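PDB 3MN8: carboxypeptidase D from Drosophila melanogaster, which is a zinc metallocarboxypeptidase that removes C-terminal arginine or lysine residues from peptides and proteins, among them growth factors, peptide hormones and neuropeptides. Local coordinates for residues 84-96 against 367-379. Numbering follows the deposited sequence.
Sequences TRSRNLLTPPVKY and RTSKRGEYWRLLT
The carboxylate of E373 receives both a side chain and a backbone amide of the facing loop. NH2 of R87 lies close to both oxygens and bonds OE2 on its syn side in a nearly straight salt bridge of 2.7 Å; OE2 lies in the guanidinium plane, but NH2 sits 27° out of the carboxylate plane. OE1 receives the backbone N of L90, also at 2.7 Å. Beside them, NE1 of W375 donates in its ring plane to O of L90 (3.1 Å), arriving above the carbonyl plane; P92 CA and P93 CD lie over one face of the indole. NH1 of R371 hydrogen-bonds O of R87, with L89 CD1 at the edge of the R371 guanidinium. In the second shell, NE of R87 bonds O of T91 at 2.6 Å, fixing the guanidinium's rotation after the bend at chi3 (81°), and OG of S369 meets the anti lone pair of E373 OE2. An alanine at E373 would probably leave the R87 guanidinium without its counter-charge and the L90 N-H without its acceptor. K340 also bonds O of L90. The contact thus joins the loop leading into strand 93-97, whose neighbour in the peptidase sheet, 136-140, touches R87 through D136, to edge strand 373-376 of the transthyretin-like domain, which pairs with strand 339-344.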
ATOM      1  N   THR A  84      -1.379  -5.626  19.012  1.00 40.88           N
ATOM      2  CA  THR A  84      -0.112  -5.808  18.307  1.00 37.25           C
ATOM      3  C   THR A  84       0.534  -7.189  18.505  1.00 30.19           C
ATOM      4  O   THR A  84       1.410  -7.587  17.743  1.00 36.56           O
ATOM      5  CB  THR A  84       0.876  -4.695  18.662  1.00 33.05           C
ATOM      6  OG1 THR A  84       1.467  -4.190  17.464  1.00 45.87           O
ATOM      7  CG2 THR A  84       1.950  -5.206  19.593  1.00 29.28           C
ATOM      8  N   ARG A  85       0.091  -7.934  19.507  1.00 26.17           N
ATOM      9  CA  ARG A  85       0.647  -9.264  19.724  1.00 37.24           C
ATOM     10  C   ARG A  85       0.459 -10.187  18.521  1.00 41.71           C
ATOM     11  O   ARG A  85       1.406 -10.805  18.048  1.00 52.26           O
ATOM     12  CB  ARG A  85       0.041  -9.909  20.967  1.00 58.30           C
ATOM     13  CG  ARG A  85       0.387  -9.198  22.265  1.00 76.79           C
ATOM     14  CD  ARG A  85       0.284 -10.151  23.447  1.00 96.19           C
ATOM     15  NE  ARG A  85       1.473 -10.993  23.597  1.00106.16           N
ATOM     16  CZ  ARG A  85       1.597 -12.230  23.119  1.00101.77           C
ATOM     17  NH1 ARG A  85       2.724 -12.905  23.321  1.00 96.76           N
ATOM     18  NH2 ARG A  85       0.601 -12.792  22.440  1.00 97.32           N
ATOM     19  N   SER A  86      -0.771 -10.284  18.029  1.00 55.27           N
ATOM     20  CA  SER A  86      -1.065 -11.128  16.871  1.00 50.29           C
ATOM     21  C   SER A  86      -1.801 -10.344  15.790  1.00 56.68           C
ATOM     22  O   SER A  86      -1.714  -9.117  15.715  1.00 73.84           O
ATOM     23  CB  SER A  86      -1.897 -12.346  17.288  1.00 44.94           C
ATOM     24  OG  SER A  86      -1.213 -13.167  18.233  1.00 49.21           O
ATOM     25  N   ARG A  87      -2.504 -11.071  14.937  1.00 51.84           N
ATOM     26  CA  ARG A  87      -3.423 -10.467  13.987  1.00 42.48           C
ATOM     27  C   ARG A  87      -4.717 -11.250  14.112  1.00 40.58           C
ATOM     28  O   ARG A  87      -4.728 -12.461  13.920  1.00 30.21           O
ATOM     29  CB  ARG A  87      -2.882 -10.574  12.555  1.00 19.30           C
ATOM     30  CG  ARG A  87      -3.247  -9.401  11.649  1.00 22.94           C
ATOM     31  CD  ARG A  87      -2.957  -9.694  10.194  1.00 23.33           C
ATOM     32  NE  ARG A  87      -4.026 -10.488   9.599  1.00 39.38           N
ATOM     33  CZ  ARG A  87      -3.957 -11.791   9.370  1.00 39.76           C
ATOM     34  NH1 ARG A  87      -2.864 -12.473   9.675  1.00 51.10           N
ATOM     35  NH2 ARG A  87      -4.987 -12.408   8.831  1.00 47.39           N
ATOM     36  N   ASN A  88      -5.804 -10.578  14.465  1.00 44.90           N
ATOM     37  CA  ASN A  88      -7.079 -11.276  14.588  1.00 32.73           C
ATOM     38  C   ASN A  88      -7.472 -11.925  13.269  1.00 39.66           C
ATOM     39  O   ASN A  88      -7.335 -11.329  12.195  1.00 43.53           O
ATOM     40  CB  ASN A  88      -8.173 -10.327  15.059  1.00 45.32           C
ATOM     41  CG  ASN A  88      -7.863  -9.723  16.412  1.00 63.07           C
ATOM     42  OD1 ASN A  88      -7.800  -8.497  16.562  1.00 73.40           O
ATOM     43  ND2 ASN A  88      -7.653 -10.581  17.407  1.00 68.14           N
ATOM     44  N   LEU A  89      -7.953 -13.155  13.349  1.00 30.96           N
ATOM     45  CA  LEU A  89      -8.351 -13.870  12.160  1.00 29.09           C
ATOM     46  C   LEU A  89      -9.177 -12.946  11.267  1.00 35.08           C
ATOM     47  O   LEU A  89     -10.077 -12.257  11.736  1.00 37.92           O
ATOM     48  CB  LEU A  89      -9.161 -15.107  12.539  1.00 27.72           C
ATOM     49  CG  LEU A  89      -9.277 -16.168  11.444  1.00 25.28           C
ATOM     50  CD1 LEU A  89      -7.947 -16.881  11.305  1.00 13.61           C
ATOM     51  CD2 LEU A  89     -10.374 -17.155  11.762  1.00 37.16           C
ATOM     52  N   LEU A  90      -8.843 -12.926   9.985  1.00 32.38           N
ATOM     53  CA  LEU A  90      -9.609 -12.195   8.986  1.00 37.57           C
ATOM     54  C   LEU A  90      -9.510 -10.679   9.104  1.00 37.16           C
ATOM     55  O   LEU A  90     -10.237  -9.960   8.422  1.00 32.35           O
ATOM     56  CB  LEU A  90     -11.070 -12.651   8.967  1.00 34.00           C
ATOM     57  CG  LEU A  90     -11.248 -14.059   8.389  1.00 36.50           C
ATOM     58  CD1 LEU A  90     -12.695 -14.535   8.425  1.00 14.77           C
ATOM     59  CD2 LEU A  90     -10.704 -14.084   6.972  1.00 30.07           C
ATOM     60  N   THR A  91      -8.615 -10.196   9.959  1.00 27.18           N
ATOM     61  CA  THR A  91      -8.236  -8.792   9.899  1.00 37.50           C
ATOM     62  C   THR A  91      -7.214  -8.603   8.793  1.00 38.00           C
ATOM     63  O   THR A  91      -6.196  -9.305   8.773  1.00 23.73           O
ATOM     64  CB  THR A  91      -7.624  -8.265  11.209  1.00 27.42           C
ATOM     65  OG1 THR A  91      -8.616  -8.275  12.246  1.00 22.27           O
ATOM     66  CG2 THR A  91      -7.137  -6.842  11.005  1.00 11.37           C
ATOM     67  N   PRO A  92      -7.492  -7.658   7.869  1.00 33.78           N
ATOM     68  CA  PRO A  92      -6.645  -7.329   6.715  1.00 30.20           C
ATOM     69  C   PRO A  92      -5.360  -6.618   7.112  1.00 39.74           C
ATOM     70  O   PRO A  92      -5.412  -5.551   7.734  1.00 35.53           O
ATOM     71  CB  PRO A  92      -7.513  -6.366   5.895  1.00 25.31           C
ATOM     72  CG  PRO A  92      -8.898  -6.469   6.469  1.00 26.66           C
ATOM     73  CD  PRO A  92      -8.734  -6.865   7.887  1.00 21.14           C
ATOM     74  N   PRO A  93      -4.209  -7.200   6.753  1.00 39.14           N
ATOM     75  CA  PRO A  93      -2.958  -6.452   6.876  1.00 37.27           C
ATOM     76  C   PRO A  93      -2.843  -5.516   5.680  1.00 40.09           C
ATOM     77  O   PRO A  93      -3.203  -5.863   4.552  1.00 30.83           O
ATOM     78  CB  PRO A  93      -1.865  -7.537   6.831  1.00 10.89           C
ATOM     79  CG  PRO A  93      -2.542  -8.789   6.380  1.00 19.51           C
ATOM     80  CD  PRO A  93      -4.011  -8.509   6.124  1.00 20.18           C
ATOM     81  N   VAL A  94      -2.356  -4.313   5.934  1.00 28.64           N
ATOM     82  CA  VAL A  94      -2.245  -3.316   4.896  1.00 19.59           C
ATOM     83  C   VAL A  94      -0.959  -2.554   5.155  1.00 31.05           C
ATOM     84  O   VAL A  94      -0.458  -2.567   6.285  1.00 37.75           O
ATOM     85  CB  VAL A  94      -3.439  -2.349   4.947  1.00 29.01           C
ATOM     86  CG1 VAL A  94      -3.359  -1.345   3.814  1.00 58.51           C
ATOM     87  CG2 VAL A  94      -4.755  -3.121   4.902  1.00 30.28           C
ATOM     88  N   LYS A  95      -0.415  -1.906   4.123  1.00 26.53           N
ATOM     89  CA  LYS A  95       0.795  -1.089   4.274  1.00 30.73           C
ATOM     90  C   LYS A  95       0.778   0.211   3.466  1.00 33.95           C
ATOM     91  O   LYS A  95       0.177   0.298   2.391  1.00 26.59           O
ATOM     92  CB  LYS A  95       2.050  -1.897   3.935  1.00 22.00           C
ATOM     93  CG  LYS A  95       2.148  -2.354   2.492  1.00 23.97           C
ATOM     94  CD  LYS A  95       2.429  -3.853   2.434  1.00 25.96           C
ATOM     95  CE  LYS A  95       3.242  -4.218   1.197  1.00 27.43           C
ATOM     96  NZ  LYS A  95       2.666  -3.718  -0.081  1.00 39.95           N
ATOM     97  N   TYR A  96       1.433   1.225   4.015  1.00 34.32           N
ATOM     98  CA  TYR A  96       1.722   2.456   3.284  1.00 38.44           C
ATOM     99  C   TYR A  96       3.237   2.657   3.225  1.00 36.84           C
ATOM    100  O   TYR A  96       3.911   2.660   4.263  1.00 26.24           O
ATOM    101  CB  TYR A  96       1.080   3.660   3.974  1.00 31.09           C
ATOM    102  CG  TYR A  96      -0.351   3.913   3.565  1.00 33.15           C
ATOM    103  CD1 TYR A  96      -0.852   3.406   2.373  1.00 23.91           C
ATOM    104  CD2 TYR A  96      -1.201   4.673   4.367  1.00 34.50           C
ATOM    105  CE1 TYR A  96      -2.152   3.652   1.986  1.00 21.82           C
ATOM    106  CE2 TYR A  96      -2.511   4.919   3.991  1.00 36.00           C
ATOM    107  CZ  TYR A  96      -2.982   4.399   2.796  1.00 38.67           C
ATOM    108  OH  TYR A  96      -4.282   4.614   2.390  1.00 42.20           O
ATOM    109  N   ARG A 367      -4.184 -16.431  -2.756  1.00 29.15           N
ATOM    110  CA  ARG A 367      -3.554 -17.568  -2.099  1.00 31.61           C
ATOM    111  C   ARG A 367      -3.803 -17.468  -0.595  1.00 31.08           C
ATOM    112  O   ARG A 367      -3.454 -16.466   0.026  1.00 51.63           O
ATOM    113  CB  ARG A 367      -2.056 -17.568  -2.429  1.00 42.60           C
ATOM    114  CG  ARG A 367      -1.256 -18.655  -1.782  1.00 54.56           C
ATOM    115  CD  ARG A 367      -0.506 -18.084  -0.601  1.00 68.77           C
ATOM    116  NE  ARG A 367       0.853 -18.589  -0.575  1.00 83.46           N
ATOM    117  CZ  ARG A 367       1.968 -17.884  -0.751  1.00 91.58           C
ATOM    118  NH1 ARG A 367       1.953 -16.570  -0.947  1.00 98.13           N
ATOM    119  NH2 ARG A 367       3.125 -18.528  -0.706  1.00 90.23           N
ATOM    120  N   THR A 368      -4.437 -18.477  -0.005  1.00 18.91           N
ATOM    121  CA  THR A 368      -4.765 -18.380   1.418  1.00 26.08           C
ATOM    122  C   THR A 368      -3.526 -18.328   2.300  1.00 31.20           C
ATOM    123  O   THR A 368      -2.454 -18.845   1.941  1.00 30.41           O
ATOM    124  CB  THR A 368      -5.661 -19.521   1.922  1.00 22.12           C
ATOM    125  OG1 THR A 368      -4.944 -20.758   1.863  1.00 21.63           O
ATOM    126  CG2 THR A 368      -6.947 -19.609   1.096  1.00 18.73           C
ATOM    127  N   SER A 369      -3.692 -17.698   3.459  1.00 25.89           N
ATOM    128  CA  SER A 369      -2.645 -17.585   4.461  1.00 16.48           C
ATOM    129  C   SER A 369      -2.442 -18.924   5.180  1.00 34.89           C
ATOM    130  O   SER A 369      -3.153 -19.901   4.925  1.00 45.06           O
ATOM    131  CB  SER A 369      -3.030 -16.514   5.478  1.00 13.61           C
ATOM    132  OG  SER A 369      -4.014 -17.012   6.373  1.00 19.15           O
ATOM    133  N   LYS A 370      -1.466 -18.970   6.081  1.00 31.13           N
ATOM    134  CA  LYS A 370      -1.222 -20.171   6.873  1.00 32.83           C
ATOM    135  C   LYS A 370      -2.464 -20.600   7.635  1.00 23.97           C
ATOM    136  O   LYS A 370      -2.630 -21.774   7.935  1.00 44.79           O
ATOM    137  CB  LYS A 370      -0.042 -19.957   7.833  1.00 27.11           C
ATOM    138  CG  LYS A 370       1.302 -19.845   7.113  1.00 28.95           C
ATOM    139  CD  LYS A 370       2.393 -19.196   7.964  1.00 28.29           C
ATOM    140  CE  LYS A 370       3.673 -19.021   7.132  1.00 28.03           C
ATOM    141  NZ  LYS A 370       4.877 -18.703   7.954  1.00 39.40           N
ATOM    142  N   ARG A 371      -3.337 -19.645   7.930  1.00 16.86           N
ATOM    143  CA  ARG A 371      -4.577 -19.932   8.633  1.00 27.59           C
ATOM    144  C   ARG A 371      -5.734 -20.068   7.644  1.00 24.39           C
ATOM    145  O   ARG A 371      -6.894 -20.075   8.019  1.00 35.76           O
ATOM    146  CB  ARG A 371      -4.852 -18.868   9.719  1.00 32.53           C
ATOM    147  CG  ARG A 371      -3.587 -18.492  10.526  1.00 30.07           C
ATOM    148  CD  ARG A 371      -3.827 -18.034  11.961  1.00 35.75           C
ATOM    149  NE  ARG A 371      -4.510 -16.759  12.061  1.00 44.20           N
ATOM    150  CZ  ARG A 371      -3.999 -15.609  12.483  1.00 59.30           C
ATOM    151  NH1 ARG A 371      -4.791 -14.558  12.487  1.00 59.79           N
ATOM    152  NH2 ARG A 371      -2.739 -15.480  12.886  1.00 73.38           N
ATOM    153  N   GLY A 372      -5.405 -20.190   6.370  1.00 27.75           N
ATOM    154  CA  GLY A 372      -6.404 -20.442   5.350  1.00 37.24           C
ATOM    155  C   GLY A 372      -7.304 -19.257   5.083  1.00 25.58           C
ATOM    156  O   GLY A 372      -8.406 -19.397   4.566  1.00 21.85           O
ATOM    157  N   GLU A 373      -6.826 -18.076   5.432  1.00 22.17           N
ATOM    158  CA  GLU A 373      -7.592 -16.868   5.208  1.00 35.34           C
ATOM    159  C   GLU A 373      -7.353 -16.302   3.820  1.00 39.17           C
ATOM    160  O   GLU A 373      -6.270 -16.456   3.250  1.00 40.14           O
ATOM    161  CB  GLU A 373      -7.226 -15.792   6.231  1.00 33.04           C
ATOM    162  CG  GLU A 373      -6.595 -16.291   7.501  1.00 40.59           C
ATOM    163  CD  GLU A 373      -6.058 -15.145   8.344  1.00 39.58           C
ATOM    164  OE1 GLU A 373      -6.889 -14.349   8.837  1.00 24.43           O
ATOM    165  OE2 GLU A 373      -4.813 -15.037   8.503  1.00 35.27           O
ATOM    166  N   TYR A 374      -8.369 -15.628   3.290  1.00 30.15           N
ATOM    167  CA  TYR A 374      -8.230 -14.880   2.050  1.00 32.91           C
ATOM    168  C   TYR A 374      -9.158 -13.672   2.115  1.00 42.14           C
ATOM    169  O   TYR A 374     -10.206 -13.701   2.768  1.00 31.36           O
ATOM    170  CB  TYR A 374      -8.593 -15.736   0.842  1.00 27.00           C
ATOM    171  CG  TYR A 374     -10.085 -15.885   0.671  1.00 33.31           C
ATOM    172  CD1 TYR A 374     -10.775 -16.950   1.257  1.00 21.73           C
ATOM    173  CD2 TYR A 374     -10.814 -14.942  -0.054  1.00 32.27           C
ATOM    174  CE1 TYR A 374     -12.159 -17.066   1.120  1.00 33.36           C
ATOM    175  CE2 TYR A 374     -12.188 -15.053  -0.196  1.00 32.64           C
ATOM    176  CZ  TYR A 374     -12.852 -16.115   0.391  1.00 31.31           C
ATOM    177  OH  TYR A 374     -14.209 -16.218   0.240  1.00 33.58           O
ATOM    178  N   TRP A 375      -8.747 -12.601   1.448  1.00 33.20           N
ATOM    179  CA  TRP A 375      -9.579 -11.434   1.281  1.00 17.18           C
ATOM    180  C   TRP A 375      -9.572 -11.153  -0.202  1.00 32.88           C
ATOM    181  O   TRP A 375      -8.499 -11.010  -0.795  1.00 37.48           O
ATOM    182  CB  TRP A 375      -8.980 -10.224   1.997  1.00 21.54           C
ATOM    183  CG  TRP A 375      -8.680 -10.443   3.433  1.00 23.82           C
ATOM    184  CD1 TRP A 375      -9.391  -9.974   4.510  1.00 22.84           C
ATOM    185  CD2 TRP A 375      -7.568 -11.168   3.969  1.00 27.76           C
ATOM    186  NE1 TRP A 375      -8.795 -10.382   5.681  1.00 19.69           N
ATOM    187  CE2 TRP A 375      -7.678 -11.119   5.376  1.00 29.42           C
ATOM    188  CE3 TRP A 375      -6.494 -11.865   3.397  1.00 17.01           C
ATOM    189  CZ2 TRP A 375      -6.762 -11.741   6.210  1.00 22.42           C
ATOM    190  CZ3 TRP A 375      -5.593 -12.488   4.227  1.00 16.69           C
ATOM    191  CH2 TRP A 375      -5.728 -12.421   5.616  1.00 18.42           C
ATOM    192  N   ARG A 376     -10.747 -11.073  -0.814  1.00 27.93           N
ATOM    193  CA  ARG A 376     -10.810 -10.773  -2.234  1.00 21.18           C
ATOM    194  C   ARG A 376     -11.548  -9.468  -2.442  1.00 33.96           C
ATOM    195  O   ARG A 376     -12.779  -9.379  -2.308  1.00 23.31           O
ATOM    196  CB  ARG A 376     -11.460 -11.912  -3.016  1.00 25.89           C
ATOM    197  CG  ARG A 376     -11.623 -11.647  -4.509  1.00 35.50           C
ATOM    198  CD  ARG A 376     -10.292 -11.517  -5.221  1.00 33.46           C
ATOM    199  NE  ARG A 376     -10.462 -11.220  -6.644  1.00 41.17           N
ATOM    200  CZ  ARG A 376      -9.472 -10.947  -7.490  1.00 46.42           C
ATOM    201  NH1 ARG A 376      -8.214 -10.918  -7.076  1.00 68.32           N
ATOM    202  NH2 ARG A 376      -9.736 -10.701  -8.762  1.00 53.41           N
ATOM    203  N   LEU A 377     -10.775  -8.439  -2.750  1.00 30.83           N
ATOM    204  CA  LEU A 377     -11.344  -7.123  -2.950  1.00 29.47           C
ATOM    205  C   LEU A 377     -12.229  -7.174  -4.172  1.00 25.08           C
ATOM    206  O   LEU A 377     -11.827  -7.684  -5.214  1.00 39.22           O
ATOM    207  CB  LEU A 377     -10.234  -6.098  -3.151  1.00 22.50           C
ATOM    208  CG  LEU A 377      -9.218  -5.996  -2.020  1.00 29.04           C
ATOM    209  CD1 LEU A 377      -8.338  -4.782  -2.244  1.00 28.52           C
ATOM    210  CD2 LEU A 377      -9.911  -5.933  -0.667  1.00 26.58           C
ATOM    211  N   LEU A 378     -13.427  -6.628  -4.062  1.00 36.31           N
ATOM    212  CA  LEU A 378     -14.341  -6.655  -5.191  1.00 32.64           C
ATOM    213  C   LEU A 378     -15.125  -5.356  -5.356  1.00 18.09           C
ATOM    214  O   LEU A 378     -15.489  -4.690  -4.402  1.00 31.29           O
ATOM    215  CB  LEU A 378     -15.290  -7.863  -5.094  1.00 27.21           C
ATOM    216  CG  LEU A 378     -14.725  -9.279  -5.321  1.00 22.92           C
ATOM    217  CD1 LEU A 378     -15.731 -10.345  -4.948  1.00 25.44           C
ATOM    218  CD2 LEU A 378     -14.283  -9.484  -6.761  1.00 23.68           C
ATOM    219  N   THR A 379     -15.347  -5.002  -6.605  1.00 36.01           N
ATOM    220  CA  THR A 379     -16.291  -3.979  -6.970  1.00 40.00           C
ATOM    221  C   THR A 379     -17.670  -4.528  -6.655  1.00 44.47           C
ATOM    222  O   THR A 379     -17.853  -5.745  -6.642  1.00 36.28           O
ATOM    223  CB  THR A 379     -16.170  -3.733  -8.473  1.00 50.51           C
ATOM    224  OG1 THR A 379     -14.942  -3.037  -8.720  1.00 59.55           O
ATOM    225  CG2 THR A 379     -17.346  -2.918  -9.018  1.00 66.23           C
TER